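Local coordinates for putative (Helicobacter pylori, PDB 4O8S), which belongs to the nucleotidyltransferase superfamily and probably transfers a nucleotide to an acceptor, as AbiEii-type enzymes of type IV toxin-antitoxin systems are thought to do, at residues Leu20-Thr31 with Ser43-Ile54; Pro179-Val190 with Asp201-Leu209. One frame throughout, in Å; residues are numbered along the deposited sequence.

Contact 1 joins L20-T31 to S43-I54 in the mixed beta-sheet of the first half of the chain, where strand 26-27 pairs with strand 46-50. Contact 2, P179-V190 with D201-L209, follows in series and packs helix 179-192 against the start of the long helix 202-231. The two centres lie 30 Å apart, on opposite sides of the chain's centre; the nearest atoms are about 9 Å apart and do not touch. They share no strand or helix. Contact 1 holds the glycine turn and acidic pair probably used for nucleotide transfer; contact 2 belongs to the helical second half, which also includes helices 147-159 and 166-176.

Contact 1 of 2, residues Leu20-Thr31 with Ser43-Ile54; sequences LADTPMVLKGET and SEDLDFDCHKKI
The F48 ring is clasped between two methyl groups of the segment L20-T31: M25 CE, of a selenomethionine, lies 3.7 Å from the ring centroid over one face, and L27 CD1 lies 4.1 Å from the centroid over the other. M25 reaches its place because its chain bends twice (chi2 -89°, chi3 -85°), which curls the methyl over the ring; SE rests against C50 CB. L20 CD1 closes on F48 CZ at 3.7 Å, and V17 of helix 4-19 also touches F48. The backbone beneath is an antiparallel ladder: V26 and D49 form the hydrogen-bonded pair, L27 and F48 the non-hydrogen-bonded one, and K28 N then donates to D47 O.

K28, just past the strand pair, extends straight beyond CG, which carries NZ to D49 OD1 at 2.8 Å, on the syn side but 35° out of the carboxylate plane. R128 takes the other oxygen, OD2. K28 CE also lies 3.4 Å from D47 OD2. Farther along, T31 OG1 lies 2.7 Å from S43 OG and close to D45 O, the latter approach improbably short and so doubtful.

The other end is looser and more open to solvent. P24 CB approaches exposed H51 obliquely, 3.4 Å from CE1, and a water donates to P24 O while bonding only weakly to H51 ND1.

G29-E30-T31 and the D45-L46-D47 pattern resemble the family's glycine-containing turn and paired acidic residues, which in relatives hold nucleotide and metal and probably do so here. The chemistry thus divides: apolar packing around F48 holds the two segments together, while the K28-D49 bridge places a charge pair beside the presumed acidic motif.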
# COMPACT_ATOMS: atom_id res chain seq x y z
N LEU A 20 10.40 -4.44 13.61
CA LEU A 20 9.10 -4.85 14.14
C LEU A 20 8.70 -6.29 13.81
O LEU A 20 7.58 -6.71 14.13
CB LEU A 20 8.02 -3.89 13.65
CG LEU A 20 8.26 -2.41 14.01
CD1 LEU A 20 7.30 -1.50 13.24
CD2 LEU A 20 8.08 -2.21 15.52
N ALA A 21 9.59 -7.06 13.19
CA ALA A 21 9.24 -8.42 12.77
C ALA A 21 8.90 -9.38 13.93
O ALA A 21 8.21 -10.39 13.74
CB ALA A 21 10.33 -9.01 11.89
N ASP A 22 9.39 -9.06 15.13
CA ASP A 22 9.05 -9.87 16.30
C ASP A 22 7.87 -9.33 17.11
O ASP A 22 7.59 -9.82 18.20
CB ASP A 22 10.28 -10.08 17.19
CG ASP A 22 10.88 -8.76 17.67
OD1 ASP A 22 10.55 -7.71 17.09
OD2 ASP A 22 11.70 -8.79 18.61
N THR A 23 7.17 -8.33 16.57
CA THR A 23 5.96 -7.78 17.21
C THR A 23 4.74 -8.20 16.40
O THR A 23 4.89 -8.85 15.36
CB THR A 23 6.02 -6.25 17.26
OG1 THR A 23 5.73 -5.74 15.95
CG2 THR A 23 7.39 -5.77 17.72
N PRO A 24 3.52 -7.85 16.86
CA PRO A 24 2.39 -8.25 16.01
C PRO A 24 2.06 -7.22 14.92
O PRO A 24 1.03 -7.37 14.25
CB PRO A 24 1.22 -8.35 17.00
CG PRO A 24 1.84 -8.25 18.39
CD PRO A 24 3.06 -7.43 18.20
N MSE A 25 2.89 -6.19 14.76
CA MSE A 25 2.69 -5.16 13.73
C MSE A 25 2.69 -5.74 12.31
O MSE A 25 3.60 -6.49 11.96
CB MSE A 25 3.80 -4.12 13.83
CG MSE A 25 3.81 -3.36 15.13
SE MSE A 25 2.64 -1.76 15.01
CE MSE A 25 3.89 -0.51 14.23
N VAL A 26 1.70 -5.37 11.50
CA VAL A 26 1.61 -5.82 10.11
C VAL A 26 1.58 -4.61 9.18
O VAL A 26 0.65 -3.79 9.26
CB VAL A 26 0.32 -6.62 9.88
CG1 VAL A 26 0.28 -7.20 8.43
CG2 VAL A 26 0.16 -7.71 10.94
N LEU A 27 2.59 -4.50 8.32
CA LEU A 27 2.65 -3.43 7.31
C LEU A 27 1.58 -3.66 6.25
O LEU A 27 1.42 -4.79 5.77
CB LEU A 27 4.02 -3.39 6.64
CG LEU A 27 4.41 -2.24 5.69
CD1 LEU A 27 4.63 -0.94 6.47
CD2 LEU A 27 5.67 -2.62 4.88
N LYS A 28 0.85 -2.61 5.90
CA LYS A 28 -0.18 -2.72 4.89
C LYS A 28 -0.05 -1.59 3.88
O LYS A 28 0.94 -0.87 3.86
CB LYS A 28 -1.57 -2.70 5.53
CG LYS A 28 -1.82 -1.42 6.34
CD LYS A 28 -3.25 -1.39 6.91
CE LYS A 28 -3.44 -0.12 7.76
NZ LYS A 28 -4.81 -0.05 8.33
N GLY A 29 -1.07 -1.47 3.04
CA GLY A 29 -1.17 -0.39 2.08
C GLY A 29 -0.03 -0.25 1.10
O GLY A 29 0.60 -1.25 0.68
N GLU A 30 0.25 1.00 0.75
CA GLU A 30 1.12 1.29 -0.38
C GLU A 30 2.54 0.87 -0.17
O GLU A 30 3.19 0.33 -1.07
CB GLU A 30 1.02 2.78 -0.71
CG GLU A 30 -0.38 3.08 -1.25
CD GLU A 30 -0.73 4.55 -1.27
OE1 GLU A 30 0.19 5.40 -1.15
OE2 GLU A 30 -1.94 4.84 -1.44
N THR A 31 3.06 1.12 1.02
CA THR A 31 4.45 0.80 1.27
C THR A 31 4.64 -0.71 1.46
O THR A 31 5.74 -1.23 1.29
CB THR A 31 5.04 1.68 2.39
OG1 THR A 31 4.92 3.07 1.98
CG2 THR A 31 6.53 1.36 2.66
N SER A 43 7.08 4.94 -2.52
CA SER A 43 6.05 5.11 -1.48
C SER A 43 6.76 5.62 -0.23
O SER A 43 7.83 5.12 0.11
CB SER A 43 5.40 3.76 -1.18
OG SER A 43 4.17 3.91 -0.47
N GLU A 44 6.16 6.57 0.49
CA GLU A 44 6.90 7.24 1.56
C GLU A 44 6.33 7.10 2.98
O GLU A 44 7.02 7.43 3.93
CB GLU A 44 7.05 8.75 1.26
CG GLU A 44 7.21 9.11 -0.21
CD GLU A 44 6.98 10.61 -0.46
OE1 GLU A 44 5.82 11.07 -0.32
OE2 GLU A 44 7.95 11.31 -0.81
N ASP A 45 5.08 6.68 3.13
CA ASP A 45 4.47 6.56 4.46
C ASP A 45 4.48 5.11 4.96
O ASP A 45 4.46 4.18 4.16
CB ASP A 45 3.02 7.08 4.43
CG ASP A 45 2.93 8.54 3.99
OD1 ASP A 45 3.91 9.30 4.23
OD2 ASP A 45 1.88 8.93 3.41
N LEU A 46 4.50 4.91 6.28
CA LEU A 46 4.37 3.55 6.81
C LEU A 46 3.01 3.40 7.49
O LEU A 46 2.63 4.24 8.34
CB LEU A 46 5.50 3.23 7.80
CG LEU A 46 6.93 3.06 7.28
CD1 LEU A 46 7.86 2.84 8.45
CD2 LEU A 46 7.02 1.87 6.32
N ASP A 47 2.28 2.35 7.12
CA ASP A 47 0.95 2.11 7.69
C ASP A 47 0.87 0.67 8.18
O ASP A 47 1.19 -0.28 7.44
CB ASP A 47 -0.12 2.38 6.62
CG ASP A 47 -1.47 2.75 7.22
OD1 ASP A 47 -1.55 3.02 8.45
OD2 ASP A 47 -2.46 2.81 6.46
N PHE A 48 0.43 0.49 9.43
CA PHE A 48 0.37 -0.83 10.05
C PHE A 48 -0.99 -1.14 10.62
O PHE A 48 -1.78 -0.22 10.94
CB PHE A 48 1.36 -0.92 11.21
CG PHE A 48 2.80 -0.75 10.82
CD1 PHE A 48 3.36 0.52 10.80
CD2 PHE A 48 3.60 -1.85 10.53
CE1 PHE A 48 4.73 0.69 10.47
CE2 PHE A 48 4.94 -1.69 10.20
CZ PHE A 48 5.51 -0.42 10.17
N ASP A 49 -1.28 -2.43 10.76
CA ASP A 49 -2.34 -2.91 11.65
C ASP A 49 -1.63 -3.60 12.80
O ASP A 49 -0.54 -4.14 12.61
CB ASP A 49 -3.24 -3.95 10.98
CG ASP A 49 -4.22 -3.35 10.01
OD1 ASP A 49 -4.63 -2.18 10.20
OD2 ASP A 49 -4.57 -4.06 9.04
N CYS A 50 -2.23 -3.57 13.98
CA CYS A 50 -1.70 -4.28 15.13
C CYS A 50 -2.85 -4.54 16.10
O CYS A 50 -3.69 -3.67 16.29
CB CYS A 50 -0.64 -3.44 15.82
SG CYS A 50 0.51 -4.40 16.85
N HIS A 51 -2.88 -5.72 16.71
CA HIS A 51 -4.00 -6.04 17.61
C HIS A 51 -3.79 -5.51 19.04
O HIS A 51 -4.75 -5.46 19.83
CB HIS A 51 -4.28 -7.54 17.64
CG HIS A 51 -3.29 -8.32 18.44
ND1 HIS A 51 -2.12 -8.81 17.90
CD2 HIS A 51 -3.29 -8.69 19.74
CE1 HIS A 51 -1.44 -9.45 18.84
NE2 HIS A 51 -2.13 -9.39 19.96
N LYS A 52 -2.56 -5.14 19.39
CA LYS A 52 -2.32 -4.52 20.70
C LYS A 52 -1.21 -3.47 20.66
O LYS A 52 -0.45 -3.38 19.69
CB LYS A 52 -1.98 -5.59 21.75
CG LYS A 52 -0.56 -6.13 21.61
CD LYS A 52 -0.36 -7.38 22.47
CE LYS A 52 0.97 -8.06 22.16
NZ LYS A 52 1.07 -9.44 22.73
N LYS A 53 -1.11 -2.71 21.74
CA LYS A 53 -0.08 -1.68 21.89
C LYS A 53 1.32 -2.28 22.03
O LYS A 53 1.48 -3.39 22.55
CB LYS A 53 -0.37 -0.81 23.11
CG LYS A 53 -0.83 0.60 22.78
CD LYS A 53 -2.21 0.60 22.13
CE LYS A 53 -2.62 2.01 21.71
NZ LYS A 53 -2.72 2.96 22.86
N ILE A 54 2.33 -1.55 21.56
CA ILE A 54 3.73 -1.94 21.69
C ILE A 54 4.60 -0.72 22.05
O ILE A 54 4.09 0.40 22.15
CB ILE A 54 4.28 -2.56 20.38
CG1 ILE A 54 4.39 -1.50 19.29
CG2 ILE A 54 3.41 -3.73 19.91
CD1 ILE A 54 5.72 -1.52 18.53
O HOH W 1 -1.54 -7.81 14.78
O HOH W 2 2.58 1.22 4.50
O HOH W 3 1.57 3.05 2.84

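Contact 2 of 2, residues Pro179-Val190 with Asp201-Leu209; sequences PDKLVSDYLVDV and DLEETALEL
P179 and A206 bring the two helices closest, CA to CA 5.1 Å, and V183 faces E203 one turn on. The short helical segments run roughly antiparallel, at 142° between their N-to-C directions, with axes 8.8 Å apart at closest approach. Helix 179-190 is kinked near its far end, where the N atoms of V188 and D189 lack a bond to the preceding turn. D201 N-caps the partner helix: its OD1 accepts from E204 N at 2.9 Å along a nearly straight N-H, though the donor arrives from above the carboxylate plane.

L202 is the central knob, set in a hole lined by V183, Y186, L187 and V190. Its chi1 of 173° points the side chain at helix 179-190, and chi2 of 55° puts CD2 in the hole. There CD2 presses on the backbone, 3.4 Å from L187 CA, tighter than usual van der Waals contact. L187 CD1 and V190 CG2 also meet this methyl. Y186 offers its CB and backbone carbonyl carbon, and its side chain also touches F175 of helix 166-176.

The small A206 permits the close approach at the other end: its CB lies 3.8 Å from P179 O and also meets V183 CG2. L207 reaches back, placing CD2 3.9 Å from P179 CB as the two side chains cross at about a right angle. At the exposed margin E203, its chain bent at chi2, crosses V183 at about a right angle, its CD 3.8 Å from V183 CG2.

Helix 147-159 also joins the packing, L150 touching L202 and L209. With apolar side chains carrying nearly all of the interface, its cohesion is van der Waals packing; the charged groups stay at the rim, where D180 and E203 would, if anything, repel mildly.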
# COMPACT_ATOMS: atom_id res chain seq x y z
N PRO A 179 -13.43 4.21 -18.46
CA PRO A 179 -12.05 4.72 -18.46
C PRO A 179 -11.97 6.23 -18.65
O PRO A 179 -11.02 6.84 -18.14
CB PRO A 179 -11.40 3.98 -19.64
CG PRO A 179 -12.15 2.68 -19.70
CD PRO A 179 -13.58 3.07 -19.39
N ASP A 180 -12.93 6.82 -19.35
CA ASP A 180 -12.95 8.27 -19.53
C ASP A 180 -13.21 9.00 -18.22
O ASP A 180 -12.61 10.04 -17.95
CB ASP A 180 -14.00 8.68 -20.57
CG ASP A 180 -13.49 8.56 -22.00
OD1 ASP A 180 -12.53 7.79 -22.24
OD2 ASP A 180 -14.07 9.24 -22.89
N LYS A 181 -14.10 8.44 -17.41
CA LYS A 181 -14.41 9.00 -16.09
C LYS A 181 -13.17 8.96 -15.19
O LYS A 181 -12.89 9.92 -14.45
CB LYS A 181 -15.55 8.21 -15.44
CG LYS A 181 -15.99 8.73 -14.07
CD LYS A 181 -16.94 7.73 -13.40
CE LYS A 181 -17.31 8.17 -11.99
NZ LYS A 181 -16.10 8.52 -11.19
N LEU A 182 -12.42 7.87 -15.26
CA LEU A 182 -11.19 7.73 -14.48
C LEU A 182 -10.19 8.82 -14.87
O LEU A 182 -9.56 9.43 -14.01
CB LEU A 182 -10.57 6.35 -14.70
CG LEU A 182 -11.29 5.12 -14.16
CD1 LEU A 182 -10.55 3.86 -14.59
CD2 LEU A 182 -11.41 5.19 -12.63
N VAL A 183 -10.05 9.06 -16.17
CA VAL A 183 -9.14 10.09 -16.63
C VAL A 183 -9.59 11.45 -16.09
O VAL A 183 -8.80 12.18 -15.48
CB VAL A 183 -9.04 10.11 -18.17
CG1 VAL A 183 -8.10 11.20 -18.63
CG2 VAL A 183 -8.53 8.77 -18.65
N SER A 184 -10.88 11.74 -16.26
CA SER A 184 -11.46 12.97 -15.73
C SER A 184 -11.24 13.10 -14.23
O SER A 184 -10.82 14.15 -13.73
CB SER A 184 -12.96 13.04 -16.06
OG SER A 184 -13.64 13.86 -15.11
N ASP A 185 -11.50 12.02 -13.50
CA ASP A 185 -11.33 12.05 -12.04
C ASP A 185 -9.88 12.26 -11.58
O ASP A 185 -9.65 12.92 -10.56
CB ASP A 185 -11.90 10.79 -11.40
CG ASP A 185 -13.41 10.72 -11.51
OD1 ASP A 185 -14.02 11.73 -11.92
OD2 ASP A 185 -13.98 9.66 -11.18
N TYR A 186 -8.92 11.72 -12.32
CA TYR A 186 -7.55 11.66 -11.79
C TYR A 186 -6.52 12.55 -12.45
O TYR A 186 -5.42 12.71 -11.92
CB TYR A 186 -7.03 10.21 -11.83
CG TYR A 186 -7.70 9.29 -10.85
CD1 TYR A 186 -7.57 9.48 -9.47
CD2 TYR A 186 -8.45 8.21 -11.29
CE1 TYR A 186 -8.17 8.62 -8.56
CE2 TYR A 186 -9.06 7.34 -10.38
CZ TYR A 186 -8.91 7.56 -9.02
OH TYR A 186 -9.51 6.70 -8.12
N LEU A 187 -6.85 13.12 -13.61
CA LEU A 187 -5.84 13.85 -14.39
C LEU A 187 -5.12 14.96 -13.63
O LEU A 187 -3.89 15.09 -13.72
CB LEU A 187 -6.40 14.38 -15.72
CG LEU A 187 -5.29 14.88 -16.65
CD1 LEU A 187 -4.23 13.82 -16.82
CD2 LEU A 187 -5.83 15.28 -18.01
N VAL A 188 -5.88 15.75 -12.86
CA VAL A 188 -5.27 16.82 -12.08
C VAL A 188 -4.32 16.26 -11.02
O VAL A 188 -3.17 16.71 -10.89
CB VAL A 188 -6.33 17.72 -11.39
CG1 VAL A 188 -5.67 18.63 -10.33
CG2 VAL A 188 -7.10 18.54 -12.43
N ASP A 189 -4.79 15.26 -10.28
CA ASP A 189 -3.99 14.67 -9.22
C ASP A 189 -2.71 14.05 -9.79
O ASP A 189 -1.63 14.25 -9.23
CB ASP A 189 -4.79 13.64 -8.43
CG ASP A 189 -4.14 13.29 -7.10
OD1 ASP A 189 -3.75 14.24 -6.37
OD2 ASP A 189 -4.00 12.08 -6.80
N VAL A 190 -2.81 13.33 -10.91
CA VAL A 190 -1.61 12.76 -11.54
C VAL A 190 -0.54 13.81 -11.82
O VAL A 190 0.62 13.64 -11.43
CB VAL A 190 -1.92 12.06 -12.88
CG1 VAL A 190 -0.61 11.73 -13.60
CG2 VAL A 190 -2.72 10.79 -12.67
N ASP A 201 1.19 6.97 -17.49
CA ASP A 201 0.36 7.37 -18.62
C ASP A 201 -1.06 7.08 -18.15
O ASP A 201 -1.50 5.92 -18.19
CB ASP A 201 0.71 6.56 -19.87
CG ASP A 201 -0.11 6.96 -21.10
OD1 ASP A 201 -1.32 7.28 -20.97
OD2 ASP A 201 0.46 6.93 -22.22
N LEU A 202 -1.75 8.12 -17.70
CA LEU A 202 -3.07 7.97 -17.09
C LEU A 202 -4.08 7.34 -18.04
O LEU A 202 -4.82 6.42 -17.65
CB LEU A 202 -3.58 9.31 -16.57
CG LEU A 202 -5.03 9.27 -16.06
CD1 LEU A 202 -5.20 8.19 -15.02
CD2 LEU A 202 -5.46 10.61 -15.50
N GLU A 203 -4.13 7.83 -19.28
CA GLU A 203 -5.05 7.28 -20.28
C GLU A 203 -4.81 5.79 -20.53
O GLU A 203 -5.75 5.00 -20.49
CB GLU A 203 -4.95 8.07 -21.60
CG GLU A 203 -6.00 9.17 -21.79
CD GLU A 203 -7.37 8.63 -22.23
OE1 GLU A 203 -7.56 7.38 -22.22
OE2 GLU A 203 -8.26 9.45 -22.57
N GLU A 204 -3.56 5.42 -20.78
CA GLU A 204 -3.23 4.02 -21.07
C GLU A 204 -3.56 3.15 -19.86
O GLU A 204 -4.18 2.09 -20.00
CB GLU A 204 -1.75 3.88 -21.46
CG GLU A 204 -1.34 2.46 -21.89
CD GLU A 204 0.15 2.35 -22.26
OE1 GLU A 204 0.54 2.85 -23.34
OE2 GLU A 204 0.92 1.74 -21.47
N THR A 205 -3.16 3.61 -18.68
CA THR A 205 -3.45 2.88 -17.44
C THR A 205 -4.95 2.66 -17.26
O THR A 205 -5.39 1.56 -16.93
CB THR A 205 -2.89 3.62 -16.20
OG1 THR A 205 -1.45 3.62 -16.26
CG2 THR A 205 -3.36 2.94 -14.90
N ALA A 206 -5.73 3.71 -17.49
CA ALA A 206 -7.17 3.64 -17.31
C ALA A 206 -7.80 2.62 -18.27
O ALA A 206 -8.63 1.80 -17.87
CB ALA A 206 -7.79 5.00 -17.51
N LEU A 207 -7.41 2.70 -19.54
CA LEU A 207 -7.91 1.78 -20.56
C LEU A 207 -7.51 0.36 -20.23
O LEU A 207 -8.34 -0.54 -20.24
CB LEU A 207 -7.36 2.13 -21.94
CG LEU A 207 -8.03 3.34 -22.61
CD1 LEU A 207 -7.29 3.74 -23.89
CD2 LEU A 207 -9.49 3.00 -22.91
N GLU A 208 -6.23 0.17 -19.95
CA GLU A 208 -5.71 -1.16 -19.69
C GLU A 208 -6.35 -1.82 -18.47
O GLU A 208 -6.66 -3.03 -18.50
CB GLU A 208 -4.18 -1.13 -19.57
CG GLU A 208 -3.61 -2.54 -19.45
CD GLU A 208 -2.09 -2.57 -19.49
OE1 GLU A 208 -1.46 -1.55 -19.15
OE2 GLU A 208 -1.54 -3.64 -19.86
N LEU A 209 -6.58 -1.04 -17.40
CA LEU A 209 -7.22 -1.59 -16.20
C LEU A 209 -8.66 -2.04 -16.45
O LEU A 209 -9.05 -3.13 -16.01
CB LEU A 209 -7.18 -0.61 -15.01
CG LEU A 209 -7.98 -1.14 -13.80
CD1 LEU A 209 -7.39 -2.47 -13.31
CD2 LEU A 209 -8.08 -0.11 -12.66